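Local atomic coordinates of CocE/NonD family hydrolase (Staphylococcus aureus subsp. aureus COL, PDB entry 3III), a protein that probably hydrolyses ester or amide bonds as a serine hydrolase of the CocE/NonD family, with an alpha/beta-hydrolase domain. Residues V16-V28 with N35-E47. Sequence-based numbering, arbitrary orientation.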
ATOM      1  N   VAL A  16      28.366  -3.986  10.954  1.00 14.85           N
ATOM      2  CA  VAL A  16      27.749  -4.816   9.843  1.00 15.69           C
ATOM      3  C   VAL A  16      28.487  -4.806   8.489  1.00 16.83           C
ATOM      4  O   VAL A  16      28.542  -5.811   7.759  1.00 15.39           O
ATOM      5  CB  VAL A  16      26.221  -4.490   9.598  1.00 16.94           C
ATOM      6  CG1 VAL A  16      25.968  -3.003   9.337  1.00 16.85           C
ATOM      7  CG2 VAL A  16      25.619  -5.388   8.450  1.00 17.14           C
ATOM      8  N   ASN A  17      29.090  -3.683   8.167  1.00 17.35           N
ATOM      9  CA  ASN A  17      29.907  -3.590   6.978  1.00 18.16           C
ATOM     10  C   ASN A  17      31.194  -4.436   7.071  1.00 17.71           C
ATOM     11  O   ASN A  17      31.910  -4.576   6.092  1.00 18.09           O
ATOM     12  CB  ASN A  17      30.210  -2.100   6.652  1.00 18.72           C
ATOM     13  CG  ASN A  17      28.947  -1.308   6.234  1.00 21.37           C
ATOM     14  OD1 ASN A  17      27.978  -1.886   5.740  1.00 26.54           O
ATOM     15  ND2 ASN A  17      28.965   0.015   6.426  1.00 24.08           N
ATOM     16  N   GLU A  18      31.488  -5.025   8.226  1.00 17.17           N
ATOM     17  CA  GLU A  18      32.699  -5.839   8.341  1.00 17.63           C
ATOM     18  C   GLU A  18      32.511  -7.376   8.249  1.00 16.45           C
ATOM     19  O   GLU A  18      33.492  -8.124   8.157  1.00 16.02           O
ATOM     20  CB  GLU A  18      33.436  -5.452   9.605  1.00 18.40           C
ATOM     21  CG  GLU A  18      34.192  -4.116   9.413  1.00 22.47           C
ATOM     22  CD  GLU A  18      34.313  -3.309  10.694  1.00 26.85           C
ATOM     23  OE1 GLU A  18      33.959  -3.881  11.758  1.00 29.77           O
ATOM     24  OE2 GLU A  18      34.755  -2.119  10.630  1.00 27.08           O
ATOM     25  N   VAL A  19      31.263  -7.820   8.215  1.00 14.52           N
ATOM     26  CA  VAL A  19      30.933  -9.234   8.119  1.00 13.13           C
ATOM     27  C   VAL A  19      31.321  -9.783   6.721  1.00 13.02           C
ATOM     28  O   VAL A  19      31.103  -9.148   5.691  1.00 13.06           O
ATOM     29  CB  VAL A  19      29.447  -9.433   8.414  1.00 13.30           C
ATOM     30  CG1 VAL A  19      29.058 -10.873   8.312  1.00 11.49           C
ATOM     31  CG2 VAL A  19      29.125  -8.916   9.831  1.00 12.24           C
ATOM     32  N   LYS A  20      31.877 -10.978   6.686  1.00 11.81           N
ATOM     33  CA  LYS A  20      32.322 -11.561   5.425  1.00 11.11           C
ATOM     34  C   LYS A  20      31.459 -12.768   5.094  1.00  9.60           C
ATOM     35  O   LYS A  20      30.692 -13.224   5.928  1.00  9.32           O
ATOM     36  CB  LYS A  20      33.815 -11.895   5.521  1.00 11.77           C
ATOM     37  CG  LYS A  20      34.748 -10.617   5.621  1.00 13.59           C
ATOM     38  CD  LYS A  20      34.685  -9.714   4.337  1.00 17.17           C
ATOM     39  CE  LYS A  20      35.205  -8.246   4.555  1.00 19.96           C
ATOM     40  NZ  LYS A  20      35.381  -7.405   3.276  1.00 22.86           N
ATOM     41  N   ALA A  21      31.584 -13.274   3.868  1.00  8.14           N
ATOM     42  CA  ALA A  21      30.788 -14.413   3.401  1.00  6.42           C
ATOM     43  C   ALA A  21      31.017 -15.599   4.303  1.00  5.67           C
ATOM     44  O   ALA A  21      32.088 -15.760   4.846  1.00  3.04           O
ATOM     45  CB  ALA A  21      31.112 -14.762   1.987  1.00  5.89           C
ATOM     46  N   GLY A  22      29.982 -16.417   4.470  1.00  5.11           N
ATOM     47  CA  GLY A  22      30.095 -17.625   5.273  1.00  5.12           C
ATOM     48  C   GLY A  22      29.385 -17.503   6.601  1.00  4.60           C
ATOM     49  O   GLY A  22      28.544 -16.615   6.816  1.00  3.48           O
ATOM     50  N   ILE A  23      29.709 -18.440   7.490  1.00  4.93           N
ATOM     51  CA  ILE A  23      29.074 -18.511   8.807  1.00  5.54           C
ATOM     52  C   ILE A  23      29.808 -17.603   9.765  1.00  5.36           C
ATOM     53  O   ILE A  23      30.997 -17.730   9.921  1.00  5.94           O
ATOM     54  CB  ILE A  23      29.124 -19.923   9.362  1.00  6.16           C
ATOM     55  CG1 ILE A  23      28.337 -20.894   8.458  1.00  7.72           C
ATOM     56  CG2 ILE A  23      28.579 -19.927  10.780  1.00  6.01           C
ATOM     57  CD1 ILE A  23      28.763 -22.414   8.662  1.00  8.19           C
ATOM     58  N   ASN A  24      29.093 -16.687  10.392  1.00  4.67           N
ATOM     59  CA  ASN A  24      29.655 -15.712  11.302  1.00  6.37           C
ATOM     60  C   ASN A  24      28.927 -15.775  12.645  1.00  6.39           C
ATOM     61  O   ASN A  24      27.701 -15.964  12.685  1.00  6.51           O
ATOM     62  CB  ASN A  24      29.458 -14.299  10.738  1.00  6.52           C
ATOM     63  CG  ASN A  24      30.153 -14.110   9.417  1.00  9.48           C
ATOM     64  OD1 ASN A  24      31.361 -13.928   9.410  1.00  8.00           O
ATOM     65  ND2 ASN A  24      29.403 -14.123   8.298  1.00  4.27           N
ATOM     66  N   HIS A  25      29.682 -15.622  13.727  1.00  6.60           N
ATOM     67  CA  HIS A  25      29.074 -15.349  15.018  1.00  7.44           C
ATOM     68  C   HIS A  25      29.098 -13.877  15.212  1.00  7.08           C
ATOM     69  O   HIS A  25      30.164 -13.276  15.188  1.00  8.60           O
ATOM     70  CB  HIS A  25      29.814 -16.056  16.108  1.00  7.83           C
ATOM     71  CG  HIS A  25      29.684 -17.533  16.022  1.00  9.03           C
ATOM     72  ND1 HIS A  25      28.748 -18.240  16.743  1.00 11.78           N
ATOM     73  CD2 HIS A  25      30.361 -18.443  15.279  1.00  8.98           C
ATOM     74  CE1 HIS A  25      28.861 -19.530  16.463  1.00  9.10           C
ATOM     75  NE2 HIS A  25      29.835 -19.680  15.581  1.00 11.55           N
ATOM     76  N   ILE A  26      27.925 -13.276  15.340  1.00  6.81           N
ATOM     77  CA  ILE A  26      27.813 -11.844  15.422  1.00  6.61           C
ATOM     78  C   ILE A  26      27.055 -11.450  16.687  1.00  6.81           C
ATOM     79  O   ILE A  26      26.453 -12.301  17.345  1.00  7.22           O
ATOM     80  CB  ILE A  26      27.115 -11.281  14.164  1.00  6.32           C
ATOM     81  CG1 ILE A  26      25.646 -11.651  14.165  1.00  6.18           C
ATOM     82  CG2 ILE A  26      27.827 -11.819  12.902  1.00  4.68           C
ATOM     83  CD1 ILE A  26      24.752 -10.781  13.253  1.00  4.19           C
ATOM     84  N   VAL A  27      27.125 -10.165  17.008  1.00  6.25           N
ATOM     85  CA  VAL A  27      26.371  -9.558  18.106  1.00  6.59           C
ATOM     86  C   VAL A  27      25.556  -8.402  17.481  1.00  7.05           C
ATOM     87  O   VAL A  27      26.141  -7.480  16.897  1.00  8.36           O
ATOM     88  CB  VAL A  27      27.323  -9.046  19.221  1.00  6.69           C
ATOM     89  CG1 VAL A  27      26.598  -8.312  20.328  1.00  6.24           C
ATOM     90  CG2 VAL A  27      28.181 -10.207  19.812  1.00  6.20           C
ATOM     91  N   VAL A  28      24.246  -8.427  17.685  1.00  7.32           N
ATOM     92  CA  VAL A  28      23.283  -7.511  17.038  1.00  7.25           C
ATOM     93  C   VAL A  28      22.886  -6.463  18.064  1.00  8.26           C
ATOM     94  O   VAL A  28      22.678  -6.788  19.221  1.00  8.59           O
ATOM     95  CB  VAL A  28      22.011  -8.290  16.488  1.00  7.12           C
ATOM     96  CG1 VAL A  28      20.859  -7.299  16.002  1.00  4.56           C
ATOM     97  CG2 VAL A  28      22.410  -9.239  15.377  1.00  7.70           C
ATOM     98  N   ASN A  35      22.346  -6.227  23.531  1.00  7.63           N
ATOM     99  CA  ASN A  35      23.324  -6.920  22.701  1.00  6.89           C
ATOM    100  C   ASN A  35      23.026  -8.423  22.583  1.00  7.13           C
ATOM    101  O   ASN A  35      23.118  -9.175  23.576  1.00  6.69           O
ATOM    102  CB  ASN A  35      24.711  -6.755  23.246  1.00  7.42           C
ATOM    103  CG  ASN A  35      25.221  -5.346  23.103  1.00  7.64           C
ATOM    104  OD1 ASN A  35      24.571  -4.502  22.485  1.00  9.92           O
ATOM    105  ND2 ASN A  35      26.323  -5.062  23.750  1.00 14.84           N
ATOM    106  N   GLN A  36      22.704  -8.857  21.373  1.00  6.38           N
ATOM    107  CA  GLN A  36      22.239 -10.235  21.166  1.00  6.95           C
ATOM    108  C   GLN A  36      23.140 -11.022  20.225  1.00  7.30           C
ATOM    109  O   GLN A  36      23.255 -10.699  19.039  1.00  8.98           O
ATOM    110  CB  GLN A  36      20.815 -10.200  20.600  1.00  6.81           C
ATOM    111  CG  GLN A  36      19.791  -9.794  21.625  1.00  7.83           C
ATOM    112  CD  GLN A  36      19.535 -10.846  22.651  1.00  8.12           C
ATOM    113  OE1 GLN A  36      19.666 -12.020  22.348  1.00  5.74           O
ATOM    114  NE2 GLN A  36      19.189 -10.443  23.881  1.00  6.21           N
ATOM    115  N   GLU A  37      23.747 -12.066  20.762  1.00  8.01           N
ATOM    116  CA  GLU A  37      24.572 -13.020  20.017  1.00  9.12           C
ATOM    117  C   GLU A  37      23.714 -13.976  19.171  1.00  7.87           C
ATOM    118  O   GLU A  37      22.712 -14.483  19.611  1.00  8.39           O
ATOM    119  CB  GLU A  37      25.379 -13.910  20.994  1.00 10.60           C
ATOM    120  CG  GLU A  37      26.215 -13.213  22.025  1.00 16.50           C
ATOM    121  CD  GLU A  37      26.576 -14.102  23.270  1.00 22.96           C
ATOM    122  OE1 GLU A  37      25.892 -14.009  24.354  1.00 26.70           O
ATOM    123  OE2 GLU A  37      27.570 -14.859  23.160  1.00 27.53           O
HETATM  124  N   MSE A  38      24.155 -14.220  17.954  1.00  6.33           N
HETATM  125  CA  MSE A  38      23.520 -15.104  17.073  1.00  7.10           C
HETATM  126  C   MSE A  38      24.513 -15.422  15.985  1.00  7.25           C
HETATM  127  O   MSE A  38      25.608 -14.837  15.944  1.00  7.71           O
HETATM  128  CB  MSE A  38      22.255 -14.471  16.491  1.00  6.73           C
HETATM  129  CG  MSE A  38      22.497 -13.290  15.585  1.00  8.85           C
HETATM  130 SE   MSE A  38      20.717 -12.487  15.129  1.00 18.93          SE
HETATM  131  CE  MSE A  38      20.224 -11.714  16.957  1.00  8.45           C
ATOM    132  N   ILE A  39      24.100 -16.324  15.104  1.00  6.23           N
ATOM    133  CA  ILE A  39      24.813 -16.653  13.890  1.00  6.90           C
ATOM    134  C   ILE A  39      24.221 -15.910  12.704  1.00  7.38           C
ATOM    135  O   ILE A  39      23.011 -15.803  12.556  1.00  7.71           O
ATOM    136  CB  ILE A  39      24.779 -18.162  13.640  1.00  8.00           C
ATOM    137  CG1 ILE A  39      25.707 -18.872  14.626  1.00  8.45           C
ATOM    138  CG2 ILE A  39      25.115 -18.482  12.186  1.00  9.02           C
ATOM    139  CD1 ILE A  39      25.587 -20.416  14.596  1.00 12.17           C
HETATM  140  N   MSE A  40      25.082 -15.337  11.870  1.00  7.70           N
HETATM  141  CA  MSE A  40      24.692 -14.864  10.557  1.00  7.28           C
HETATM  142  C   MSE A  40      25.525 -15.591   9.483  1.00  7.99           C
HETATM  143  O   MSE A  40      26.790 -15.531   9.479  1.00  9.48           O
HETATM  144  CB  MSE A  40      24.888 -13.350  10.458  1.00  7.24           C
HETATM  145  CG  MSE A  40      24.443 -12.787   9.103  1.00 10.14           C
HETATM  146 SE   MSE A  40      25.263 -11.035   8.787  1.00 18.57          SE
HETATM  147  CE  MSE A  40      24.322 -10.592   7.101  1.00  9.10           C
ATOM    148  N   GLU A  41      24.831 -16.296   8.604  1.00  7.84           N
ATOM    149  CA  GLU A  41      25.438 -16.881   7.415  1.00  8.37           C
ATOM    150  C   GLU A  41      25.208 -15.881   6.322  1.00  7.55           C
ATOM    151  O   GLU A  41      24.066 -15.510   6.021  1.00  7.71           O
ATOM    152  CB  GLU A  41      24.797 -18.241   7.046  1.00  9.39           C
ATOM    153  CG  GLU A  41      24.812 -19.223   8.174  1.00 12.31           C
ATOM    154  CD  GLU A  41      24.419 -20.674   7.780  1.00 16.03           C
ATOM    155  OE1 GLU A  41      24.505 -21.051   6.581  1.00 17.61           O
ATOM    156  OE2 GLU A  41      24.060 -21.421   8.717  1.00 13.68           O
ATOM    157  N   LYS A  42      26.295 -15.347   5.795  1.00  6.86           N
ATOM    158  CA  LYS A  42      26.213 -14.330   4.790  1.00  7.08           C
ATOM    159  C   LYS A  42      26.555 -14.894   3.409  1.00  7.74           C
ATOM    160  O   LYS A  42      27.563 -15.627   3.235  1.00  6.66           O
ATOM    161  CB  LYS A  42      27.155 -13.190   5.142  1.00  6.83           C
ATOM    162  CG  LYS A  42      27.106 -12.050   4.178  1.00  6.45           C
ATOM    163  CD  LYS A  42      27.969 -10.892   4.607  1.00  8.66           C
ATOM    164  CE  LYS A  42      27.936  -9.852   3.498  1.00 11.07           C
ATOM    165  NZ  LYS A  42      28.659  -8.650   3.891  1.00 14.64           N
ATOM    166  N   ASP A  43      25.755 -14.491   2.429  1.00  8.20           N
ATOM    167  CA  ASP A  43      25.959 -14.898   1.038  1.00  9.67           C
ATOM    168  C   ASP A  43      25.782 -16.369   0.740  1.00 10.43           C
ATOM    169  O   ASP A  43      26.381 -16.840  -0.207  1.00 10.93           O
ATOM    170  CB  ASP A  43      27.333 -14.487   0.493  1.00  9.60           C
ATOM    171  CG  ASP A  43      27.445 -12.996   0.242  1.00 11.53           C
ATOM    172  OD1 ASP A  43      26.401 -12.302   0.063  1.00  8.18           O
ATOM    173  OD2 ASP A  43      28.603 -12.516   0.177  1.00 15.95           O
ATOM    174  N   GLY A  44      24.952 -17.074   1.482  1.00 10.13           N
ATOM    175  CA  GLY A  44      24.460 -18.375   1.020  1.00 10.57           C
ATOM    176  C   GLY A  44      23.689 -18.254  -0.284  1.00  9.94           C
ATOM    177  O   GLY A  44      23.214 -17.174  -0.617  1.00  8.09           O
ATOM    178  N   THR A  45      23.621 -19.343  -1.051  1.00  9.24           N
ATOM    179  CA  THR A  45      22.915 -19.321  -2.335  1.00  9.26           C
ATOM    180  C   THR A  45      21.851 -20.382  -2.362  1.00  8.16           C
ATOM    181  O   THR A  45      21.974 -21.383  -1.702  1.00  8.57           O
ATOM    182  CB  THR A  45      23.849 -19.551  -3.536  1.00  9.47           C
ATOM    183  OG1 THR A  45      24.466 -20.828  -3.393  1.00  9.80           O
ATOM    184  CG2 THR A  45      24.902 -18.486  -3.608  1.00 11.66           C
ATOM    185  N   VAL A  46      20.772 -20.131  -3.089  1.00  7.55           N
ATOM    186  CA  VAL A  46      19.772 -21.145  -3.393  1.00  7.53           C
ATOM    187  C   VAL A  46      19.665 -21.230  -4.911  1.00  7.31           C
ATOM    188  O   VAL A  46      19.598 -20.202  -5.626  1.00  6.44           O
ATOM    189  CB  VAL A  46      18.389 -20.785  -2.808  1.00  7.41           C
ATOM    190  CG1 VAL A  46      17.346 -21.852  -3.170  1.00  7.67           C
ATOM    191  CG2 VAL A  46      18.453 -20.611  -1.345  1.00  6.22           C
ATOM    192  N   GLU A  47      19.648 -22.439  -5.439  1.00  7.40           N
ATOM    193  CA  GLU A  47      19.681 -22.602  -6.908  1.00  7.58           C
ATOM    194  C   GLU A  47      18.271 -22.813  -7.440  1.00  7.15           C
ATOM    195  O   GLU A  47      17.571 -23.714  -6.968  1.00  5.55           O
ATOM    196  CB  GLU A  47      20.596 -23.774  -7.318  1.00  9.05           C
ATOM    197  CG  GLU A  47      20.840 -23.840  -8.799  1.00  9.87           C
ATOM    198  CD  GLU A  47      21.741 -24.968  -9.193  1.00 13.01           C
ATOM    199  OE1 GLU A  47      22.546 -25.376  -8.378  1.00 15.07           O
ATOM    200  OE2 GLU A  47      21.678 -25.420 -10.340  1.00 17.05           O
TER
HETATM  201  O   HOH W   1      27.305 -16.657  18.102  1.00 20.37           O
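N24 faces M40 across an antiparallel beta hairpin, strands 22-28 and 36-42, that forms one margin of the large mixed sheet of the alpha/beta-hydrolase domain; strand 53-60 continues the sheet beyond 36-47. The M40 carbonyl oxygen is gripped twice, by N24 N at 2.7 Å and N24 ND2 at 3.2 Å, which reach it from opposite faces of its plane. With CG folded beside its own backbone N (chi1 -61°), the N24 amide lies close enough to add this second bond, while ND2 also donates to K20 O, almost in the amide plane, tying the preceding loop to the strand. On the same face the extended side chain of M40, a selenomethionine, crosses the V19 side chain at a slant, M40 SE lying 3.8 Å from V19 CG1, and its CB meets I26 CD1. The selenomethionine M38 instead bends at its end (chi3 69°), bringing CE against V28 CG2. K42 stretches fully along residues V19 and K20, where NZ bonds V19 O from above the carbonyl plane. On the other face I23 lies alongside both I39 and the aliphatic part of E41, whose carboxylate pairs with R60. I39 also flanks H25: I39 CG1 sits over the imidazole face, 4.0 Å from the centroid of the H25 ring, in a CH-pi contact.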